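PDB 1D2Z: Serine/threonine-protein kinase pelle from Drosophila melanogaster, which phosphorylates serine and threonine in the Toll pathway that sets embryonic dorsoventral polarity, and binds Tube through the death domain described here. Local coordinates for residues L7-L16 against W69-L80; R21-D29 against S60-I68. One frame throughout, in Å; residues are numbered along the deposited sequence. Where two conformers were deposited one is given.

How the interactions relate
From the N terminus, the chain enters with 7-16, a loop ahead of helix 18-31, and interaction 1 lays this loop against 69-80, the end of helix 61-73, the turn after it and the start of helix 77-86. That closes a large, mostly helical loop. Interaction 2 closes a smaller one within it, where 21-29 of helix 18-31 meets 60-68 at the start of helix 61-73. Helix 61-73 serves both contacts, whose centres lie about 14 Å apart. Leu80 bridges them, touching Leu24 and Leu66. Together they tie the leading loop and first helix of the six-helix death-domain bundle to helix 61-73 and the start of helix 77-86, while 69-80 also faces the Tube death domain.

Interaction 1: L7-L16 against W69-L80; sequences LDNTMAIRLL and WGGQYNHTVQTL
Ile13 enters the six-helix death-domain bundle from the loop ahead of helix 18-31, beside the turn joining helices 61-73 and 77-86. Its CB lies 4.1 Å from Gly70 CA, and CG2 comes so close to that glycine that a side chain there would run into it. CG1, beside the backbone N (chi1 -70°), passes the carbonyl oxygens of His75 and Thr76. CD1 ends among His75 CB, Leu80 CB and Trp69 CZ3, the last 3.8 Å away. The backbones form a single bridge between Ala12 and Thr76: Ile13 N gives a nearly straight 2.8 Å bond to His75 O, and Val77 N donates to Met11 O. The side chains of Met11 and Val77 lie side by side, CG against CG2.

Farther out, Asp8 OD1 accepts from Thr10 N in an Asx turn and from Thr10 OG1, while Thr76 OG1 donates to Asp8 OD2 over 2.9 Å. Thr10 OG1 in turn takes the N-H of Gln78 at 3.1 Å. The Gln78 amide stacks on the Asp8 carboxylate, their planes 12° apart. Thr76 caps helix 77-86 by accepting from Thr79 N. Asn74 ND2 bonds to Asp124 of the Tube chain; Arg14 NE lies 2.8 Å and Arg14 NH2 3.1 Å from Asn74 OD1 in one of two conformers, so that grip is less certain. A water joins Arg14 N, Gly70 O and His75 O.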
loop_
_atom_site.group_PDB
_atom_site.type_symbol
_atom_site.label_atom_id
_atom_site.label_comp_id
_atom_site.label_asym_id
_atom_site.label_seq_id
_atom_site.Cartn_x
_atom_site.Cartn_y
_atom_site.Cartn_z
ATOM N N LEU A 7 6.034 -0.345 21.402
ATOM C CA LEU A 7 6.752 -1.625 21.132
ATOM C C LEU A 7 7.434 -1.601 19.760
ATOM O O LEU A 7 8.645 -1.819 19.662
ATOM C CB LEU A 7 5.781 -2.817 21.247
ATOM C CG LEU A 7 6.323 -4.256 21.200
ATOM C CD1 LEU A 7 5.437 -5.182 22.031
ATOM C CD2 LEU A 7 6.424 -4.756 19.764
ATOM N N ASP A 8 6.665 -1.324 18.707
ATOM C CA ASP A 8 7.222 -1.274 17.356
ATOM C C ASP A 8 7.529 0.156 16.915
ATOM O O ASP A 8 6.675 0.850 16.361
ATOM C CB ASP A 8 6.286 -1.956 16.344
ATOM C CG ASP A 8 6.965 -2.246 14.997
ATOM O OD1 ASP A 8 8.042 -1.681 14.703
ATOM O OD2 ASP A 8 6.416 -3.056 14.222
ATOM N N ASN A 9 8.759 0.585 17.168
ATOM C CA ASN A 9 9.203 1.920 16.788
ATOM C C ASN A 9 10.233 1.858 15.664
ATOM O O ASN A 9 11.009 2.795 15.473
ATOM C CB ASN A 9 9.794 2.659 17.993
ATOM C CG ASN A 9 8.732 3.142 18.963
ATOM O OD1 ASN A 9 7.531 2.964 18.737
ATOM N ND2 ASN A 9 9.171 3.767 20.053
ATOM N N THR A 10 10.240 0.754 14.923
ATOM C CA THR A 10 11.190 0.598 13.825
ATOM C C THR A 10 10.705 1.324 12.582
ATOM O O THR A 10 9.511 1.587 12.431
ATOM C CB THR A 10 11.439 -0.884 13.482
ATOM O OG1 THR A 10 10.216 -1.504 13.069
ATOM C CG2 THR A 10 12.005 -1.619 14.687
ATOM N N MET A 11 11.639 1.649 11.692
ATOM C CA MET A 11 11.296 2.347 10.464
ATOM C C MET A 11 10.578 1.435 9.477
ATOM O O MET A 11 10.581 0.210 9.617
ATOM C CB MET A 11 12.548 2.919 9.799
ATOM C CG MET A 11 13.571 1.876 9.372
ATOM S SD MET A 11 14.911 2.601 8.397
ATOM C CE MET A 11 15.822 3.504 9.669
ATOM N N ALA A 12 9.954 2.052 8.484
ATOM C CA ALA A 12 9.253 1.310 7.449
ATOM C C ALA A 12 10.314 0.652 6.571
ATOM O O ALA A 12 11.383 1.229 6.346
ATOM C CB ALA A 12 8.401 2.259 6.618
ATOM N N ILE A 13 10.022 -0.560 6.101
ATOM C CA ILE A 13 10.924 -1.309 5.229
ATOM C C ILE A 13 11.363 -0.462 4.033
ATOM O O ILE A 13 12.523 -0.521 3.610
ATOM C CB ILE A 13 10.227 -2.603 4.712
ATOM C CG1 ILE A 13 10.058 -3.598 5.868
ATOM C CG2 ILE A 13 10.991 -3.197 3.526
ATOM C CD1 ILE A 13 9.161 -4.782 5.557
ATOM N N ARG A 14 10.437 0.332 3.503
ATOM C CA ARG A 14 10.711 1.193 2.356
ATOM C C ARG A 14 11.780 2.249 2.642
ATOM O O ARG A 14 12.380 2.794 1.713
ATOM C CB ARG A 14 9.418 1.866 1.887
ATOM C CG ARG A 14 8.666 2.569 3.000
ATOM C CD ARG A 14 7.275 3.012 2.569
ATOM N NE ARG A 14 6.522 3.556 3.697
ATOM C CZ ARG A 14 6.751 4.743 4.252
ATOM N NH1 ARG A 14 7.711 5.531 3.783
ATOM N NH2 ARG A 14 6.035 5.131 5.299
ATOM N N LEU A 15 12.025 2.520 3.923
ATOM C CA LEU A 15 13.027 3.511 4.328
ATOM C C LEU A 15 14.414 2.923 4.618
ATOM O O LEU A 15 15.362 3.662 4.871
ATOM C CB LEU A 15 12.523 4.318 5.531
ATOM C CG LEU A 15 11.247 5.147 5.313
ATOM C CD1 LEU A 15 10.800 5.781 6.623
ATOM C CD2 LEU A 15 11.485 6.216 4.253
ATOM N N LEU A 16 14.535 1.598 4.575
ATOM C CA LEU A 16 15.819 0.941 4.819
ATOM C C LEU A 16 16.907 1.500 3.910
ATOM O O LEU A 16 16.723 1.593 2.695
ATOM C CB LEU A 16 15.713 -0.569 4.583
ATOM C CG LEU A 16 15.355 -1.491 5.747
ATOM C CD1 LEU A 16 15.096 -2.902 5.220
ATOM C CD2 LEU A 16 16.482 -1.499 6.771
ATOM N N TRP A 69 5.674 -6.173 -0.569
ATOM C CA TRP A 69 5.258 -6.343 0.821
ATOM C C TRP A 69 5.525 -5.106 1.686
ATOM O O TRP A 69 4.671 -4.694 2.471
ATOM C CB TRP A 69 5.936 -7.587 1.400
ATOM C CG TRP A 69 5.358 -8.069 2.688
ATOM C CD1 TRP A 69 4.059 -8.451 2.924
ATOM C CD2 TRP A 69 6.055 -8.231 3.924
ATOM N NE1 TRP A 69 3.910 -8.837 4.232
ATOM C CE2 TRP A 69 5.118 -8.715 4.871
ATOM C CE3 TRP A 69 7.381 -8.016 4.330
ATOM C CZ2 TRP A 69 5.469 -8.988 6.194
ATOM C CZ3 TRP A 69 7.727 -8.288 5.648
ATOM C CH2 TRP A 69 6.775 -8.766 6.564
ATOM N N GLY A 70 6.693 -4.495 1.520
ATOM C CA GLY A 70 7.010 -3.309 2.297
ATOM C C GLY A 70 6.347 -2.066 1.733
ATOM O O GLY A 70 5.803 -1.248 2.470
ATOM N N GLY A 71 6.366 -1.943 0.411
ATOM C CA GLY A 71 5.775 -0.790 -0.238
ATOM C C GLY A 71 4.282 -0.629 -0.056
ATOM O O GLY A 71 3.829 0.328 0.574
ATOM N N GLN A 72 3.504 -1.568 -0.579
ATOM C CA GLN A 72 2.053 -1.463 -0.466
ATOM C C GLN A 72 1.492 -1.587 0.947
ATOM O O GLN A 72 0.603 -0.829 1.330
ATOM C CB GLN A 72 1.354 -2.483 -1.368
ATOM C CG GLN A 72 -0.165 -2.422 -1.257
ATOM C CD GLN A 72 -0.875 -3.487 -2.065
ATOM O OE1 GLN A 72 -0.444 -3.850 -3.170
ATOM N NE2 GLN A 72 -1.982 -3.987 -1.523
ATOM N N TYR A 73 2.004 -2.540 1.720
ATOM C CA TYR A 73 1.491 -2.771 3.072
ATOM C C TYR A 73 2.146 -1.971 4.185
ATOM O O TYR A 73 1.777 -2.112 5.349
ATOM C CB TYR A 73 1.493 -4.266 3.375
ATOM C CG TYR A 73 0.832 -5.060 2.271
ATOM C CD1 TYR A 73 -0.556 -5.191 2.218
ATOM C CD2 TYR A 73 1.585 -5.629 1.248
ATOM C CE1 TYR A 73 -1.175 -5.863 1.179
ATOM C CE2 TYR A 73 0.975 -6.305 0.193
ATOM C CZ TYR A 73 -0.409 -6.419 0.171
ATOM O OH TYR A 73 -1.026 -7.101 -0.840
ATOM N N ASN A 74 3.116 -1.135 3.827
ATOM C CA ASN A 74 3.793 -0.266 4.790
ATOM C C ASN A 74 4.314 -1.011 6.023
ATOM O O ASN A 74 4.140 -0.552 7.148
ATOM C CB ASN A 74 2.828 0.858 5.215
ATOM C CG ASN A 74 3.543 2.073 5.791
ATOM O OD1 ASN A 74 4.712 2.324 5.489
ATOM N ND2 ASN A 74 2.834 2.840 6.620
ATOM N N HIS A 75 4.918 -2.178 5.813
ATOM C CA HIS A 75 5.451 -2.960 6.926
ATOM C C HIS A 75 6.777 -2.403 7.435
ATOM O O HIS A 75 7.522 -1.763 6.686
ATOM C CB HIS A 75 5.586 -4.436 6.547
ATOM C CG HIS A 75 4.280 -5.164 6.501
ATOM N ND1 HIS A 75 3.397 -5.166 7.558
ATOM C CD2 HIS A 75 3.701 -5.902 5.526
ATOM C CE1 HIS A 75 2.331 -5.880 7.238
ATOM N NE2 HIS A 75 2.490 -6.339 6.010
ATOM N N THR A 76 7.028 -2.621 8.722
ATOM C CA THR A 76 8.233 -2.149 9.405
ATOM C C THR A 76 9.361 -3.176 9.406
ATOM O O THR A 76 9.146 -4.365 9.133
ATOM C CB THR A 76 7.936 -1.813 10.881
ATOM O OG1 THR A 76 7.627 -3.021 11.587
ATOM C CG2 THR A 76 6.768 -0.832 11.001
ATOM N N VAL A 77 10.563 -2.711 9.746
ATOM C CA VAL A 77 11.722 -3.588 9.796
ATOM C C VAL A 77 11.504 -4.649 10.874
ATOM O O VAL A 77 11.929 -5.791 10.716
ATOM C CB VAL A 77 13.030 -2.798 10.073
ATOM C CG1 VAL A 77 14.210 -3.741 10.129
ATOM C CG2 VAL A 77 13.266 -1.776 8.979
ATOM N N GLN A 78 10.818 -4.287 11.955
ATOM C CA GLN A 78 10.560 -5.258 13.016
ATOM C C GLN A 78 9.691 -6.403 12.488
ATOM O O GLN A 78 9.953 -7.573 12.773
ATOM C CB GLN A 78 9.894 -4.600 14.228
ATOM C CG GLN A 78 9.695 -5.566 15.389
ATOM C CD GLN A 78 9.063 -4.921 16.602
ATOM O OE1 GLN A 78 7.990 -5.326 17.042
ATOM N NE2 GLN A 78 9.734 -3.922 17.161
ATOM N N THR A 79 8.681 -6.069 11.690
ATOM C CA THR A 79 7.801 -7.087 11.123
ATOM C C THR A 79 8.595 -7.979 10.166
ATOM O O THR A 79 8.386 -9.189 10.124
ATOM C CB THR A 79 6.574 -6.446 10.435
ATOM O OG1 THR A 79 5.845 -5.693 11.413
ATOM C CG2 THR A 79 5.643 -7.513 9.854
ATOM N N LEU A 80 9.554 -7.381 9.459
ATOM C CA LEU A 80 10.421 -8.119 8.542
ATOM C C LEU A 80 11.297 -9.075 9.370
ATOM O O LEU A 80 11.516 -10.228 8.988
ATOM C CB LEU A 80 11.302 -7.146 7.749
ATOM C CG LEU A 80 12.287 -7.767 6.756
ATOM C CD1 LEU A 80 11.531 -8.533 5.652
ATOM C CD2 LEU A 80 13.146 -6.668 6.152
HETATM O O HOH W 1 6.137 -5.839 14.699
HETATM O O HOH W 2 7.622 -0.191 4.298
#

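Interaction 2: R21-D29 against S60-I68; sequences RAQLCAHLD and SASNEFLNI
Arg21 stretches from helix 18-31 across helix 61-73, its side chain at about a right angle to that of Asn63. With CG anti to the backbone N (chi1 -175°) and the chain extended to NE, the guanidinium arrives side-on and grips one oxygen twice. Asn63 OD1 lies in the guanidinium plane, 2.9 Å from Arg21 NE and 3.0 Å from Arg21 NH2, although the two planar groups are turned 77° apart. NE meets the oxygen almost head-on, whereas NH2 sits above the amide plane. Leu66 covers one face, with CD1 over the centre of the guanidinium, and a water joins Arg21 NH1 to Leu66 O. A leucine in place of Arg21 would probably leave Asn63 OD1 without its two donors and the water on Leu66 O without its tie to helix 18-31.

The segments' axes come within 8.4 Å at an angle of 120°, where two helices of the six-helix bundle pack. Cys25 faces Ser62 at the crossing, with SG 3.7 Å from Leu66 CD1, and Leu28 CB packs on Ser62 CB. On the far side of Cys25 from Arg21, Asp29 turns its carboxylate to the start of helix 61-73. Ser62 N donates to Asp29 OD1, and Ser60 OG gives a short 2.6 Å bond to Asp29 OD2, each carboxylate oxygen accepting on its syn lone pair. Ser60 OG also accepts from Asn63 N as the N-cap, and Asp29 OD2 probably steadies this capping hydroxyl. An anion at this N terminus is likely to be stabilised by the helix dipole, which would fit an ionised Asp29.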
loop_
_atom_site.group_PDB
_atom_site.type_symbol
_atom_site.label_atom_id
_atom_site.label_comp_id
_atom_site.label_asym_id
_atom_site.label_seq_id
_atom_site.Cartn_x
_atom_site.Cartn_y
_atom_site.Cartn_z
ATOM N N ARG A 21 20.054 -2.717 2.649
ATOM C CA ARG A 21 19.061 -3.349 1.790
ATOM C C ARG A 21 19.734 -4.211 0.725
ATOM O O ARG A 21 19.285 -5.323 0.451
ATOM C CB ARG A 21 18.168 -2.289 1.143
ATOM C CG ARG A 21 17.027 -2.869 0.334
ATOM C CD ARG A 21 16.030 -1.803 -0.017
ATOM N NE ARG A 21 15.006 -2.317 -0.913
ATOM C CZ ARG A 21 13.702 -2.158 -0.729
ATOM N NH1 ARG A 21 13.252 -1.494 0.330
ATOM N NH2 ARG A 21 12.849 -2.673 -1.610
ATOM N N ALA A 22 20.833 -3.709 0.159
ATOM C CA ALA A 22 21.590 -4.446 -0.860
ATOM C C ALA A 22 22.226 -5.711 -0.273
ATOM O O ALA A 22 22.280 -6.745 -0.939
ATOM C CB ALA A 22 22.660 -3.545 -1.492
ATOM N N GLN A 23 22.716 -5.632 0.966
ATOM C CA GLN A 23 23.308 -6.800 1.629
ATOM C C GLN A 23 22.220 -7.850 1.835
ATOM O O GLN A 23 22.387 -9.020 1.495
ATOM C CB GLN A 23 23.850 -6.440 3.012
ATOM C CG GLN A 23 25.240 -5.854 3.048
ATOM C CD GLN A 23 25.717 -5.650 4.479
ATOM O OE1 GLN A 23 25.013 -5.060 5.299
ATOM N NE2 GLN A 23 26.905 -6.156 4.789
ATOM N N LEU A 24 21.105 -7.407 2.411
ATOM C CA LEU A 24 19.981 -8.284 2.692
ATOM C C LEU A 24 19.465 -8.991 1.444
ATOM O O LEU A 24 19.362 -10.223 1.425
ATOM C CB LEU A 24 18.852 -7.501 3.365
ATOM C CG LEU A 24 17.618 -8.295 3.803
ATOM C CD1 LEU A 24 17.989 -9.392 4.810
ATOM C CD2 LEU A 24 16.604 -7.329 4.398
ATOM N N CYS A 25 19.184 -8.218 0.396
ATOM C CA CYS A 25 18.667 -8.796 -0.836
ATOM C C CYS A 25 19.651 -9.731 -1.518
ATOM O O CYS A 25 19.257 -10.791 -2.007
ATOM C CB CYS A 25 18.152 -7.709 -1.784
ATOM S SG CYS A 25 16.713 -6.863 -1.100
ATOM N N ALA A 26 20.932 -9.366 -1.527
ATOM C CA ALA A 26 21.950 -10.229 -2.128
ATOM C C ALA A 26 21.963 -11.577 -1.382
ATOM O O ALA A 26 22.036 -12.639 -1.998
ATOM C CB ALA A 26 23.338 -9.564 -2.058
ATOM N N HIS A 27 21.844 -11.520 -0.059
ATOM C CA HIS A 27 21.836 -12.714 0.781
ATOM C C HIS A 27 20.600 -13.586 0.524
ATOM O O HIS A 27 20.717 -14.788 0.310
ATOM C CB HIS A 27 21.908 -12.311 2.256
ATOM C CG HIS A 27 21.634 -13.433 3.205
ATOM N ND1 HIS A 27 22.437 -14.551 3.292
ATOM C CD2 HIS A 27 20.638 -13.613 4.104
ATOM C CE1 HIS A 27 21.948 -15.372 4.205
ATOM N NE2 HIS A 27 20.855 -14.826 4.713
ATOM N N LEU A 28 19.422 -12.967 0.533
ATOM C CA LEU A 28 18.167 -13.681 0.301
ATOM C C LEU A 28 18.093 -14.261 -1.118
ATOM O O LEU A 28 17.512 -15.327 -1.332
ATOM C CB LEU A 28 16.981 -12.750 0.574
ATOM C CG LEU A 28 16.855 -12.208 2.003
ATOM C CD1 LEU A 28 15.761 -11.145 2.040
ATOM C CD2 LEU A 28 16.543 -13.339 2.989
ATOM N N ASP A 29 18.695 -13.571 -2.080
ATOM C CA ASP A 29 18.693 -14.050 -3.461
ATOM C C ASP A 29 19.589 -15.267 -3.610
ATOM O O ASP A 29 19.260 -16.190 -4.350
ATOM C CB ASP A 29 19.144 -12.956 -4.430
ATOM C CG ASP A 29 18.126 -11.847 -4.577
ATOM O OD1 ASP A 29 16.974 -12.008 -4.119
ATOM O OD2 ASP A 29 18.481 -10.806 -5.155
ATOM N N SER A 60 16.780 -8.417 -8.746
ATOM C CA SER A 60 16.689 -9.077 -7.452
ATOM C C SER A 60 15.261 -9.475 -7.096
ATOM O O SER A 60 14.363 -8.629 -7.016
ATOM C CB SER A 60 17.260 -8.178 -6.358
ATOM O OG SER A 60 16.956 -8.698 -5.074
ATOM N N ALA A 61 15.069 -10.767 -6.860
ATOM C CA ALA A 61 13.757 -11.291 -6.506
ATOM C C ALA A 61 13.332 -10.829 -5.116
ATOM O O ALA A 61 12.186 -10.431 -4.909
ATOM C CB ALA A 61 13.760 -12.816 -6.583
ATOM N N SER A 62 14.271 -10.825 -4.175
ATOM C CA SER A 62 13.944 -10.423 -2.815
ATOM C C SER A 62 13.681 -8.926 -2.726
ATOM O O SER A 62 12.832 -8.499 -1.950
ATOM C CB SER A 62 15.044 -10.839 -1.838
ATOM O OG SER A 62 16.233 -10.124 -2.104
ATOM N N ASN A 63 14.396 -8.133 -3.519
ATOM C CA ASN A 63 14.170 -6.685 -3.508
ATOM C C ASN A 63 12.744 -6.395 -3.982
ATOM O O ASN A 63 12.070 -5.507 -3.456
ATOM C CB ASN A 63 15.166 -5.958 -4.414
ATOM C CG ASN A 63 14.939 -4.459 -4.430
ATOM O OD1 ASN A 63 14.980 -3.804 -3.386
ATOM N ND2 ASN A 63 14.672 -3.912 -5.612
ATOM N N GLU A 64 12.297 -7.151 -4.983
ATOM C CA GLU A 64 10.950 -6.988 -5.518
ATOM C C GLU A 64 9.939 -7.387 -4.446
ATOM O O GLU A 64 8.891 -6.762 -4.310
ATOM C CB GLU A 64 10.766 -7.821 -6.789
ATOM C CG GLU A 64 9.476 -7.493 -7.549
ATOM C CD GLU A 64 9.374 -6.020 -7.935
ATOM O OE1 GLU A 64 10.412 -5.389 -8.223
ATOM O OE2 GLU A 64 8.249 -5.488 -7.935
ATOM N N PHE A 65 10.252 -8.442 -3.696
ATOM C CA PHE A 65 9.372 -8.873 -2.612
ATOM C C PHE A 65 9.256 -7.719 -1.603
ATOM O O PHE A 65 8.153 -7.401 -1.141
ATOM C CB PHE A 65 9.910 -10.133 -1.917
ATOM C CG PHE A 65 9.200 -10.465 -0.632
ATOM C CD1 PHE A 65 7.968 -11.111 -0.646
ATOM C CD2 PHE A 65 9.741 -10.083 0.595
ATOM C CE1 PHE A 65 7.278 -11.364 0.545
ATOM C CE2 PHE A 65 9.064 -10.331 1.786
ATOM C CZ PHE A 65 7.824 -10.973 1.762
ATOM N N LEU A 66 10.386 -7.094 -1.259
ATOM C CA LEU A 66 10.351 -5.973 -0.317
ATOM C C LEU A 66 9.564 -4.800 -0.899
ATOM O O LEU A 66 8.866 -4.105 -0.171
ATOM C CB LEU A 66 11.760 -5.509 0.058
ATOM C CG LEU A 66 12.630 -6.460 0.887
ATOM C CD1 LEU A 66 13.974 -5.790 1.188
ATOM C CD2 LEU A 66 11.919 -6.825 2.180
ATOM N N ASN A 67 9.702 -4.577 -2.207
ATOM C CA ASN A 67 8.985 -3.492 -2.883
ATOM C C ASN A 67 7.474 -3.688 -2.744
ATOM O O ASN A 67 6.740 -2.742 -2.463
ATOM C CB ASN A 67 9.356 -3.433 -4.374
ATOM C CG ASN A 67 10.706 -2.751 -4.629
ATOM O OD1 ASN A 67 11.221 -2.022 -3.786
ATOM N ND2 ASN A 67 11.271 -2.988 -5.806
ATOM N N ILE A 68 7.022 -4.928 -2.916
ATOM C CA ILE A 68 5.598 -5.248 -2.815
ATOM C C ILE A 68 5.094 -5.287 -1.371
ATOM O O ILE A 68 4.205 -4.520 -0.992
ATOM C CB ILE A 68 5.277 -6.606 -3.517
ATOM C CG1 ILE A 68 5.567 -6.496 -5.017
ATOM C CG2 ILE A 68 3.814 -6.998 -3.294
ATOM C CD1 ILE A 68 5.595 -7.822 -5.758
HETATM O O HOH W 3 10.278 -1.612 0.246
#